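Local coordinates for putative arylalkylamine N-Acetyltransferase 7 (Aedes aegypti, PDB 4FD7), which probably transfers an acetyl group from acetyl-CoA to the amine of an arylalkylamine or a related substrate, as a member of the GNAT family, at residues W15-L23 / K158-E167; V99-R109 / V144-V155. One frame throughout, in Å; residues are numbered along the deposited sequence.

Contact 1 of 2, residues W15-L23 / K158-E167; sequences WHRFQAKDL and KYRGRGIATE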
loop_
_atom_site.group_PDB
_atom_site.type_symbol
_atom_site.label_atom_id
_atom_site.label_comp_id
_atom_site.label_asym_id
_atom_site.label_seq_id
_atom_site.Cartn_x
_atom_site.Cartn_y
_atom_site.Cartn_z
ATOM N N TRP A 15 -6.849 -15.369 -0.073
ATOM C CA TRP A 15 -7.102 -14.897 1.284
ATOM C C TRP A 15 -8.517 -14.420 1.537
ATOM O O TRP A 15 -9.004 -14.509 2.663
ATOM C CB TRP A 15 -6.110 -13.796 1.671
ATOM C CG TRP A 15 -4.679 -14.281 1.641
ATOM C CD1 TRP A 15 -3.694 -13.880 0.789
ATOM C CD2 TRP A 15 -4.092 -15.275 2.490
ATOM N NE1 TRP A 15 -2.530 -14.550 1.059
ATOM C CE2 TRP A 15 -2.745 -15.415 2.097
ATOM C CE3 TRP A 15 -4.572 -16.055 3.546
ATOM C CZ2 TRP A 15 -1.872 -16.315 2.719
ATOM C CZ3 TRP A 15 -3.702 -16.953 4.161
ATOM C CH2 TRP A 15 -2.368 -17.068 3.748
ATOM N N HIS A 16 -9.158 -13.875 0.508
ATOM C CA HIS A 16 -10.450 -13.222 0.688
ATOM C C HIS A 16 -11.271 -13.274 -0.601
ATOM O O HIS A 16 -10.723 -13.205 -1.700
ATOM C CB HIS A 16 -10.209 -11.773 1.112
ATOM C CG HIS A 16 -11.453 -10.985 1.379
ATOM N ND1 HIS A 16 -12.441 -11.409 2.242
ATOM C CD2 HIS A 16 -11.854 -9.780 0.913
ATOM C CE1 HIS A 16 -13.401 -10.500 2.291
ATOM N NE2 HIS A 16 -13.072 -9.503 1.490
ATOM N N ARG A 17 -12.584 -13.422 -0.466
ATOM C CA ARG A 17 -13.484 -13.373 -1.623
ATOM C C ARG A 17 -14.657 -12.461 -1.302
ATOM O O ARG A 17 -15.091 -12.382 -0.153
ATOM C CB ARG A 17 -13.999 -14.770 -2.000
ATOM C CG ARG A 17 -12.915 -15.755 -2.417
ATOM C CD ARG A 17 -13.535 -17.063 -2.886
ATOM N NE ARG A 17 -12.571 -18.155 -3.038
ATOM C CZ ARG A 17 -11.890 -18.401 -4.151
ATOM N NH1 ARG A 17 -12.041 -17.625 -5.217
ATOM N NH2 ARG A 17 -11.045 -19.420 -4.202
ATOM N N PHE A 18 -15.177 -11.775 -2.312
ATOM C CA PHE A 18 -16.260 -10.842 -2.078
ATOM C C PHE A 18 -17.019 -10.587 -3.369
ATOM O O PHE A 18 -16.498 -10.826 -4.466
ATOM C CB PHE A 18 -15.705 -9.523 -1.523
ATOM C CG PHE A 18 -14.804 -8.796 -2.483
ATOM C CD1 PHE A 18 -15.320 -7.856 -3.362
ATOM C CD2 PHE A 18 -13.448 -9.062 -2.517
ATOM C CE1 PHE A 18 -14.494 -7.191 -4.257
ATOM C CE2 PHE A 18 -12.610 -8.395 -3.414
ATOM C CZ PHE A 18 -13.129 -7.455 -4.268
ATOM N N GLN A 19 -18.241 -10.083 -3.239
ATOM C CA GLN A 19 -19.030 -9.700 -4.400
ATOM C C GLN A 19 -19.077 -8.182 -4.581
ATOM O O GLN A 19 -19.168 -7.423 -3.620
ATOM C CB GLN A 19 -20.446 -10.248 -4.286
ATOM C CG GLN A 19 -20.513 -11.773 -4.197
ATOM C CD GLN A 19 -21.913 -12.268 -3.897
ATOM O OE1 GLN A 19 -22.626 -12.741 -4.792
ATOM N NE2 GLN A 19 -22.322 -12.148 -2.644
ATOM N N ALA A 20 -19.031 -7.758 -5.838
ATOM C CA ALA A 20 -19.114 -6.348 -6.177
ATOM C C ALA A 20 -19.625 -6.220 -7.600
ATOM O O ALA A 20 -19.757 -7.215 -8.316
ATOM C CB ALA A 20 -17.761 -5.689 -6.032
ATOM N N LYS A 21 -19.938 -4.994 -7.997
ATOM C CA LYS A 21 -20.495 -4.743 -9.317
ATOM C C LYS A 21 -19.515 -5.184 -10.391
ATOM O O LYS A 21 -18.299 -4.980 -10.273
ATOM C CB LYS A 21 -20.834 -3.257 -9.471
ATOM C CG LYS A 21 -22.043 -2.981 -10.349
ATOM C CD LYS A 21 -23.248 -3.763 -9.862
ATOM C CE LYS A 21 -23.730 -3.284 -8.498
ATOM N NZ LYS A 21 -24.514 -4.328 -7.771
ATOM N N ASP A 22 -20.042 -5.810 -11.435
ATOM C CA ASP A 22 -19.217 -6.250 -12.544
ATOM C C ASP A 22 -18.798 -5.030 -13.370
ATOM O O ASP A 22 -19.214 -3.910 -13.073
ATOM C CB ASP A 22 -19.989 -7.252 -13.403
ATOM C CG ASP A 22 -19.077 -8.208 -14.145
ATOM O OD1 ASP A 22 -19.522 -9.323 -14.506
ATOM O OD2 ASP A 22 -17.906 -7.848 -14.362
ATOM N N LEU A 23 -17.984 -5.244 -14.398
ATOM C CA LEU A 23 -17.505 -4.147 -15.248
ATOM C C LEU A 23 -18.605 -3.256 -15.820
ATOM O O LEU A 23 -18.479 -2.037 -15.818
ATOM C CB LEU A 23 -16.661 -4.682 -16.400
ATOM C CG LEU A 23 -15.160 -4.836 -16.159
ATOM C CD1 LEU A 23 -14.531 -5.628 -17.289
ATOM C CD2 LEU A 23 -14.484 -3.476 -16.012
ATOM N N LYS A 158 -11.242 1.533 -14.158
ATOM C CA LYS A 158 -12.507 1.011 -14.667
ATOM C C LYS A 158 -13.184 0.055 -13.687
ATOM O O LYS A 158 -14.260 -0.485 -13.975
ATOM C CB LYS A 158 -12.358 0.396 -16.060
ATOM C CG LYS A 158 -11.709 -0.969 -16.097
ATOM C CD LYS A 158 -11.093 -1.226 -17.480
ATOM C CE LYS A 158 -10.763 -2.695 -17.649
ATOM N NZ LYS A 158 -10.378 -3.277 -16.339
ATOM N N TYR A 159 -12.559 -0.133 -12.524
ATOM C CA TYR A 159 -13.144 -0.903 -11.437
ATOM C C TYR A 159 -13.357 -0.083 -10.174
ATOM O O TYR A 159 -13.710 -0.642 -9.126
ATOM C CB TYR A 159 -12.254 -2.096 -11.081
ATOM C CG TYR A 159 -12.392 -3.254 -12.017
ATOM C CD1 TYR A 159 -11.415 -3.520 -12.959
ATOM C CD2 TYR A 159 -13.506 -4.082 -11.970
ATOM C CE1 TYR A 159 -11.530 -4.587 -13.821
ATOM C CE2 TYR A 159 -13.637 -5.148 -12.842
ATOM C CZ TYR A 159 -12.642 -5.395 -13.764
ATOM O OH TYR A 159 -12.767 -6.456 -14.635
ATOM N N ARG A 160 -13.136 1.225 -10.233
ATOM C CA ARG A 160 -13.296 1.999 -9.009
ATOM C C ARG A 160 -14.769 2.179 -8.627
ATOM O O ARG A 160 -15.679 1.899 -9.422
ATOM C CB ARG A 160 -12.501 3.323 -9.042
ATOM C CG ARG A 160 -11.038 3.178 -8.543
ATOM C CD ARG A 160 -10.199 4.411 -8.834
ATOM N NE ARG A 160 -8.864 4.090 -9.342
ATOM C CZ ARG A 160 -8.066 4.974 -9.939
ATOM N NH1 ARG A 160 -8.479 6.226 -10.103
ATOM N NH2 ARG A 160 -6.862 4.616 -10.379
ATOM N N GLY A 161 -14.998 2.578 -7.380
ATOM C CA GLY A 161 -16.340 2.779 -6.872
ATOM C C GLY A 161 -17.018 1.485 -6.457
ATOM O O GLY A 161 -18.220 1.462 -6.202
ATOM N N ARG A 162 -16.241 0.408 -6.391
ATOM C CA ARG A 162 -16.785 -0.920 -6.139
ATOM C C ARG A 162 -16.347 -1.483 -4.793
ATOM O O ARG A 162 -16.705 -2.609 -4.432
ATOM C CB ARG A 162 -16.384 -1.865 -7.279
ATOM C CG ARG A 162 -17.221 -1.649 -8.536
ATOM C CD ARG A 162 -16.592 -2.266 -9.756
ATOM N NE ARG A 162 -17.411 -2.115 -10.962
ATOM C CZ ARG A 162 -17.348 -1.076 -11.793
ATOM N NH1 ARG A 162 -18.128 -1.029 -12.864
ATOM N NH2 ARG A 162 -16.518 -0.073 -11.556
ATOM N N GLY A 163 -15.571 -0.700 -4.050
ATOM C CA GLY A 163 -15.111 -1.143 -2.744
ATOM C C GLY A 163 -13.906 -2.051 -2.810
ATOM O O GLY A 163 -13.550 -2.668 -1.798
ATOM N N ILE A 164 -13.265 -2.117 -3.980
ATOM C CA ILE A 164 -12.138 -3.034 -4.189
ATOM C C ILE A 164 -10.940 -2.725 -3.271
ATOM O O ILE A 164 -10.327 -3.649 -2.719
ATOM C CB ILE A 164 -11.751 -3.150 -5.696
ATOM C CG1 ILE A 164 -12.663 -4.168 -6.396
ATOM C CG2 ILE A 164 -10.284 -3.557 -5.870
ATOM C CD1 ILE A 164 -13.130 -3.756 -7.775
ATOM N N ALA A 165 -10.649 -1.442 -3.059
ATOM C CA ALA A 165 -9.533 -1.061 -2.184
ATOM C C ALA A 165 -9.766 -1.555 -0.754
ATOM O O ALA A 165 -8.870 -2.135 -0.109
ATOM C CB ALA A 165 -9.326 0.451 -2.197
ATOM N N THR A 166 -10.976 -1.312 -0.263
ATOM C CA THR A 166 -11.379 -1.798 1.041
ATOM C C THR A 166 -11.135 -3.301 1.155
ATOM O O THR A 166 -10.487 -3.758 2.091
ATOM C CB THR A 166 -12.864 -1.525 1.290
ATOM O OG1 THR A 166 -13.105 -0.112 1.250
ATOM C CG2 THR A 166 -13.301 -2.089 2.640
ATOM N N GLU A 167 -11.668 -4.073 0.216
ATOM C CA GLU A 167 -11.516 -5.528 0.311
ATOM C C GLU A 167 -10.070 -6.032 0.197
ATOM O O GLU A 167 -9.700 -7.042 0.837
ATOM C CB GLU A 167 -12.451 -6.243 -0.680
ATOM C CG GLU A 167 -13.936 -5.897 -0.520
ATOM C CD GLU A 167 -14.457 -6.009 0.917
ATOM O OE1 GLU A 167 -14.111 -6.965 1.640
ATOM O OE2 GLU A 167 -15.237 -5.133 1.339
#

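Contact 2 of 2, residues V99-R109 / V144-V155; sequences VGVNILDVASR and VDHYLNAMGLSV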
loop_
_atom_site.group_PDB
_atom_site.type_symbol
_atom_site.label_atom_id
_atom_site.label_comp_id
_atom_site.label_asym_id
_atom_site.label_seq_id
_atom_site.Cartn_x
_atom_site.Cartn_y
_atom_site.Cartn_z
ATOM N N VAL A 99 -6.997 -6.494 -11.259
ATOM C CA VAL A 99 -7.970 -5.466 -10.890
ATOM C C VAL A 99 -7.313 -4.429 -9.984
ATOM O O VAL A 99 -7.415 -3.222 -10.219
ATOM C CB VAL A 99 -9.209 -6.050 -10.192
ATOM C CG1 VAL A 99 -10.136 -4.940 -9.748
ATOM C CG2 VAL A 99 -9.954 -7.011 -11.129
ATOM N N GLY A 100 -6.647 -4.915 -8.944
ATOM C CA GLY A 100 -5.888 -4.062 -8.056
ATOM C C GLY A 100 -4.682 -4.798 -7.509
ATOM O O GLY A 100 -4.601 -6.020 -7.592
ATOM N N VAL A 101 -3.728 -4.054 -6.960
ATOM C CA VAL A 101 -2.555 -4.662 -6.348
ATOM C C VAL A 101 -2.091 -3.812 -5.161
ATOM O O VAL A 101 -2.321 -2.609 -5.125
ATOM C CB VAL A 101 -1.430 -4.978 -7.400
ATOM C CG1 VAL A 101 -1.183 -3.816 -8.315
ATOM C CG2 VAL A 101 -0.130 -5.419 -6.747
ATOM N N ASN A 102 -1.510 -4.459 -4.152
ATOM C CA ASN A 102 -1.007 -3.777 -2.962
ATOM C C ASN A 102 0.363 -4.384 -2.742
ATOM O O ASN A 102 0.476 -5.577 -2.455
ATOM C CB ASN A 102 -1.904 -4.083 -1.755
ATOM C CG ASN A 102 -1.906 -2.973 -0.688
ATOM O OD1 ASN A 102 -2.696 -3.027 0.255
ATOM N ND2 ASN A 102 -1.023 -1.989 -0.818
ATOM N N ILE A 103 1.409 -3.582 -2.926
ATOM C CA ILE A 103 2.768 -4.065 -2.700
ATOM C C ILE A 103 3.089 -3.948 -1.216
ATOM O O ILE A 103 3.065 -2.855 -0.655
ATOM C CB ILE A 103 3.804 -3.295 -3.549
ATOM C CG1 ILE A 103 3.418 -3.343 -5.032
ATOM C CG2 ILE A 103 5.200 -3.865 -3.349
ATOM C CD1 ILE A 103 3.510 -4.741 -5.645
ATOM N N LEU A 104 3.373 -5.084 -0.580
ATOM C CA LEU A 104 3.507 -5.123 0.863
ATOM C C LEU A 104 4.863 -5.698 1.271
ATOM O O LEU A 104 5.460 -6.508 0.541
ATOM C CB LEU A 104 2.405 -6.006 1.487
ATOM C CG LEU A 104 0.913 -5.828 1.172
ATOM C CD1 LEU A 104 0.101 -6.821 1.987
ATOM C CD2 LEU A 104 0.430 -4.440 1.456
ATOM N N ASP A 105 5.341 -5.296 2.442
ATOM C CA ASP A 105 6.440 -6.035 3.068
ATOM C C ASP A 105 6.334 -5.949 4.581
ATOM O O ASP A 105 5.375 -5.390 5.095
ATOM C CB ASP A 105 7.812 -5.584 2.549
ATOM C CG ASP A 105 8.187 -4.183 2.984
ATOM O OD1 ASP A 105 7.392 -3.498 3.664
ATOM O OD2 ASP A 105 9.302 -3.757 2.616
ATOM N N VAL A 106 7.307 -6.492 5.302
ATOM C CA VAL A 106 7.238 -6.435 6.758
ATOM C C VAL A 106 8.231 -5.420 7.318
ATOM O O VAL A 106 9.416 -5.455 6.984
ATOM C CB VAL A 106 7.418 -7.832 7.378
ATOM C CG1 VAL A 106 7.450 -7.772 8.918
ATOM C CG2 VAL A 106 6.290 -8.751 6.899
ATOM N N ALA A 107 7.723 -4.480 8.114
ATOM C CA ALA A 107 8.563 -3.511 8.804
ATOM C C ALA A 107 9.004 -4.152 10.117
ATOM O O ALA A 107 8.219 -4.830 10.780
ATOM C CB ALA A 107 7.801 -2.234 9.063
ATOM N N SER A 108 10.273 -3.963 10.464
ATOM C CA SER A 108 10.829 -4.552 11.674
ATOM C C SER A 108 11.544 -3.482 12.469
ATOM O O SER A 108 12.037 -2.513 11.903
ATOM C CB SER A 108 11.801 -5.678 11.327
ATOM O OG SER A 108 11.151 -6.707 10.591
ATOM N N ARG A 109 11.582 -3.679 13.784
ATOM C CA ARG A 109 12.084 -2.700 14.724
ATOM C C ARG A 109 13.516 -2.302 14.394
ATOM O O ARG A 109 13.904 -1.140 14.552
ATOM C CB ARG A 109 11.987 -3.281 16.135
ATOM C CG ARG A 109 12.348 -2.327 17.262
ATOM C CD ARG A 109 12.386 -3.072 18.585
ATOM N NE ARG A 109 11.047 -3.288 19.132
ATOM C CZ ARG A 109 10.391 -2.393 19.867
ATOM N NH1 ARG A 109 10.945 -1.222 20.153
ATOM N NH2 ARG A 109 9.172 -2.663 20.321
ATOM N N VAL A 144 5.532 -4.507 19.739
ATOM C CA VAL A 144 5.805 -5.532 18.746
ATOM C C VAL A 144 7.120 -5.219 18.046
ATOM O O VAL A 144 7.587 -4.075 18.064
ATOM C CB VAL A 144 4.683 -5.637 17.689
ATOM C CG1 VAL A 144 3.373 -5.998 18.353
ATOM C CG2 VAL A 144 4.550 -4.322 16.921
ATOM N N ASP A 145 7.702 -6.243 17.430
ATOM C CA ASP A 145 8.929 -6.096 16.670
ATOM C C ASP A 145 8.676 -6.056 15.166
ATOM O O ASP A 145 9.556 -5.674 14.400
ATOM C CB ASP A 145 9.892 -7.238 17.011
ATOM C CG ASP A 145 10.423 -7.143 18.424
ATOM O OD1 ASP A 145 10.530 -6.009 18.953
ATOM O OD2 ASP A 145 10.739 -8.205 19.013
ATOM N N HIS A 146 7.478 -6.446 14.741
ATOM C CA HIS A 146 7.169 -6.472 13.315
ATOM C C HIS A 146 5.752 -5.997 13.024
ATOM O O HIS A 146 4.861 -6.134 13.865
ATOM C CB HIS A 146 7.333 -7.883 12.748
ATOM C CG HIS A 146 8.597 -8.567 13.165
ATOM N ND1 HIS A 146 9.823 -8.247 12.628
ATOM C CD2 HIS A 146 8.818 -9.561 14.058
ATOM C CE1 HIS A 146 10.753 -9.011 13.180
ATOM N NE2 HIS A 146 10.170 -9.816 14.046
ATOM N N TYR A 147 5.549 -5.454 11.823
ATOM C CA TYR A 147 4.193 -5.225 11.309
ATOM C C TYR A 147 4.121 -5.217 9.783
ATOM O O TYR A 147 5.071 -4.870 9.109
ATOM C CB TYR A 147 3.567 -3.951 11.874
ATOM C CG TYR A 147 4.197 -2.633 11.447
ATOM C CD1 TYR A 147 3.849 -2.014 10.244
ATOM C CD2 TYR A 147 5.102 -1.985 12.271
ATOM C CE1 TYR A 147 4.406 -0.789 9.879
ATOM C CE2 TYR A 147 5.652 -0.773 11.921
ATOM C CZ TYR A 147 5.304 -0.177 10.730
ATOM O OH TYR A 147 5.867 1.034 10.386
ATOM N N LEU A 148 2.967 -5.586 9.244
ATOM C CA LEU A 148 2.773 -5.607 7.801
ATOM C C LEU A 148 2.580 -4.183 7.281
ATOM O O LEU A 148 1.633 -3.513 7.658
ATOM C CB LEU A 148 1.540 -6.438 7.440
ATOM C CG LEU A 148 1.310 -6.610 5.938
ATOM C CD1 LEU A 148 2.487 -7.323 5.293
ATOM C CD2 LEU A 148 0.008 -7.373 5.694
ATOM N N ASN A 149 3.491 -3.745 6.419
ATOM C CA ASN A 149 3.483 -2.405 5.851
ATOM C C ASN A 149 3.262 -2.495 4.352
ATOM O O ASN A 149 3.245 -3.599 3.773
ATOM C CB ASN A 149 4.821 -1.733 6.135
ATOM C CG ASN A 149 4.790 -0.218 5.950
ATOM O OD1 ASN A 149 3.754 0.388 5.661
ATOM N ND2 ASN A 149 5.944 0.399 6.126
ATOM N N ALA A 150 3.137 -1.335 3.714
ATOM C CA ALA A 150 2.812 -1.269 2.295
ATOM C C ALA A 150 3.499 -0.098 1.617
ATOM O O ALA A 150 3.810 0.908 2.254
ATOM C CB ALA A 150 1.328 -1.140 2.117
ATOM N N MET A 151 3.689 -0.220 0.307
ATOM C CA MET A 151 4.183 0.885 -0.509
ATOM C C MET A 151 3.291 1.017 -1.733
ATOM O O MET A 151 3.747 0.837 -2.860
ATOM C CB MET A 151 5.632 0.639 -0.945
ATOM C CG MET A 151 6.286 1.793 -1.704
ATOM S SD MET A 151 6.289 3.339 -0.799
ATOM C CE MET A 151 5.317 4.400 -1.873
ATOM N N GLY A 152 2.007 1.281 -1.510
ATOM C CA GLY A 152 1.099 1.600 -2.600
ATOM C C GLY A 152 0.011 0.576 -2.862
ATOM O O GLY A 152 0.281 -0.633 -2.953
ATOM N N LEU A 153 -1.221 1.067 -2.980
ATOM C CA LEU A 153 -2.356 0.261 -3.422
ATOM C C LEU A 153 -2.906 0.898 -4.693
ATOM O O LEU A 153 -3.311 2.066 -4.685
ATOM C CB LEU A 153 -3.447 0.188 -2.344
ATOM C CG LEU A 153 -4.521 -0.913 -2.488
ATOM C CD1 LEU A 153 -5.292 -1.108 -1.189
ATOM C CD2 LEU A 153 -5.516 -0.652 -3.616
ATOM N N SER A 154 -2.906 0.121 -5.776
ATOM C CA SER A 154 -3.368 0.567 -7.085
ATOM C C SER A 154 -4.655 -0.162 -7.451
ATOM O O SER A 154 -4.764 -1.368 -7.272
ATOM C CB SER A 154 -2.295 0.261 -8.119
ATOM O OG SER A 154 -2.596 0.807 -9.391
ATOM N N VAL A 155 -5.643 0.572 -7.951
ATOM C CA VAL A 155 -6.856 -0.054 -8.477
ATOM C C VAL A 155 -7.115 0.487 -9.873
ATOM O O VAL A 155 -7.027 1.697 -10.085
ATOM C CB VAL A 155 -8.083 0.226 -7.593
ATOM C CG1 VAL A 155 -9.402 -0.015 -8.365
ATOM C CG2 VAL A 155 -8.035 -0.613 -6.305
HETATM O O HOH W 1 8.499 -1.660 5.612
#

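Contact 1 of 2, residues W15-L23 / K158-E167
Glu167 lies over one face of the Phe18 ring. Glu167 CG sits 3.6 Å from the centroid of the Phe18 ring, 12° off the normal, a CH-pi contact. Glu167 is bent at chi2 (-50°), which lays its methylenes on the ring and still lets the carboxylate reach past it. There Glu167 OE1 accepts a hydrogen bond from His16 NE2 at 2.7 Å, through the anti lone pair and slightly out of the imidazole plane. The same oxygen also meets Arg170 in a salt bridge, so two donors grip it. Ile164 CG1 comes to the edge of the Phe18 ring, 3.9 Å from CZ.

Arg162 reaches the backbone of residues 21-22, where strand 14-21 ends. With its chain extended from CG to NE, the guanidinium arrives edge-on at backbone carbonyls. Arg162 NH1 donates to Asp22 O at 3.1 Å, and Arg162 NE makes weak bonds to Lys21 O and Asp22 O. Leu23 CD2 rests on one face of Tyr159, 3.8 Å from the ring centroid. Asp22 OD2 accepts from Leu23 N and forms a salt bridge with Arg92.

Behind this shell, the ring of Tyr31, from strand 28-35, meets that of Phe18 with the two planes nearly parallel. Gly163 is the N-cap of helix 164-170. The sequence Arg160-Gly161-Arg162-Gly163-Ile164-Ala165 fits the Arg/Gln-X-X-Gly-X-Gly/Ala signature of GNAT enzymes, the loop that typically binds the CoA pyrophosphate.

Contact 2 of 2, residues V99-R109 / V144-V155
Ser108 OG and His146 ND1 share a hydrogen bond of 2.9 Å at one end of this antiparallel pair, with the hydroxyl in the plane of the imidazole. Next to it Arg109 NE forms a salt bridge to Asp145 OD1 at 2.8 Å. The guanidinium and carboxylate planes are nearly perpendicular (88°). Arg109 NH2 adds a weak bond to Val144 O, and NH1 is taken by Asp140. Between the strands, Asp105 pairs with Asn149 and Ala107 with Tyr147, each through two backbone bonds. Ala107 CB sits over the Tyr147 ring, whose OH is bonded to Tyr232.

The register slips by one residue between Asn102 and Leu104. This beta bulge, where Ile103 faces Met151 and Gly152, probably corresponds to the bulge in the GNAT strand whose backbone commonly binds acetyl-CoA. Gly152 O serves two donors there: Ile103 N at 3.2 Å, and Asn102 ND2 at 2.8 Å, the amide coming from above the carbonyl plane. Asn102 OD1 in turn accepts from Arg172. Met151 N donates to Ile103 O, while Met151 O is satisfied by Trp78 NE1.

Beyond the bulge Val101 and Ser154 exchange two backbone bonds. On the other side of the bulge Leu104 packs with CD2 tight against Ala150 CB at 3.5 Å and CD1 3.7 Å from Leu148 CD2. One water bridges Asp105 OD1, to which it donates, and Asn149 ND2, which binds it weakly.

Overall arrangement
The two contacts lie on one antiparallel sheet, their centres about 19 Å apart. Contact 1 uses an outermost strand, 14-21, and contact 2 brings in the other, 146-155, next to 98-108. Strand 146-155 leads into residues 158-167, which pack against strand 14-21 at the opposite margin of the sheet. The contacts meet directly where Arg160 NH2 lies 2.9 Å from Val155 O, a probable hydrogen bond. Tyr159 CG packs 3.6 Å from Val99 CG1, and Ile164 CG2 3.7 Å from Val155 CG2. In GNAT enzymes the broken strand and the glycine-rich loop typically bind acetyl-CoA together, and these two contacts probably frame that site here.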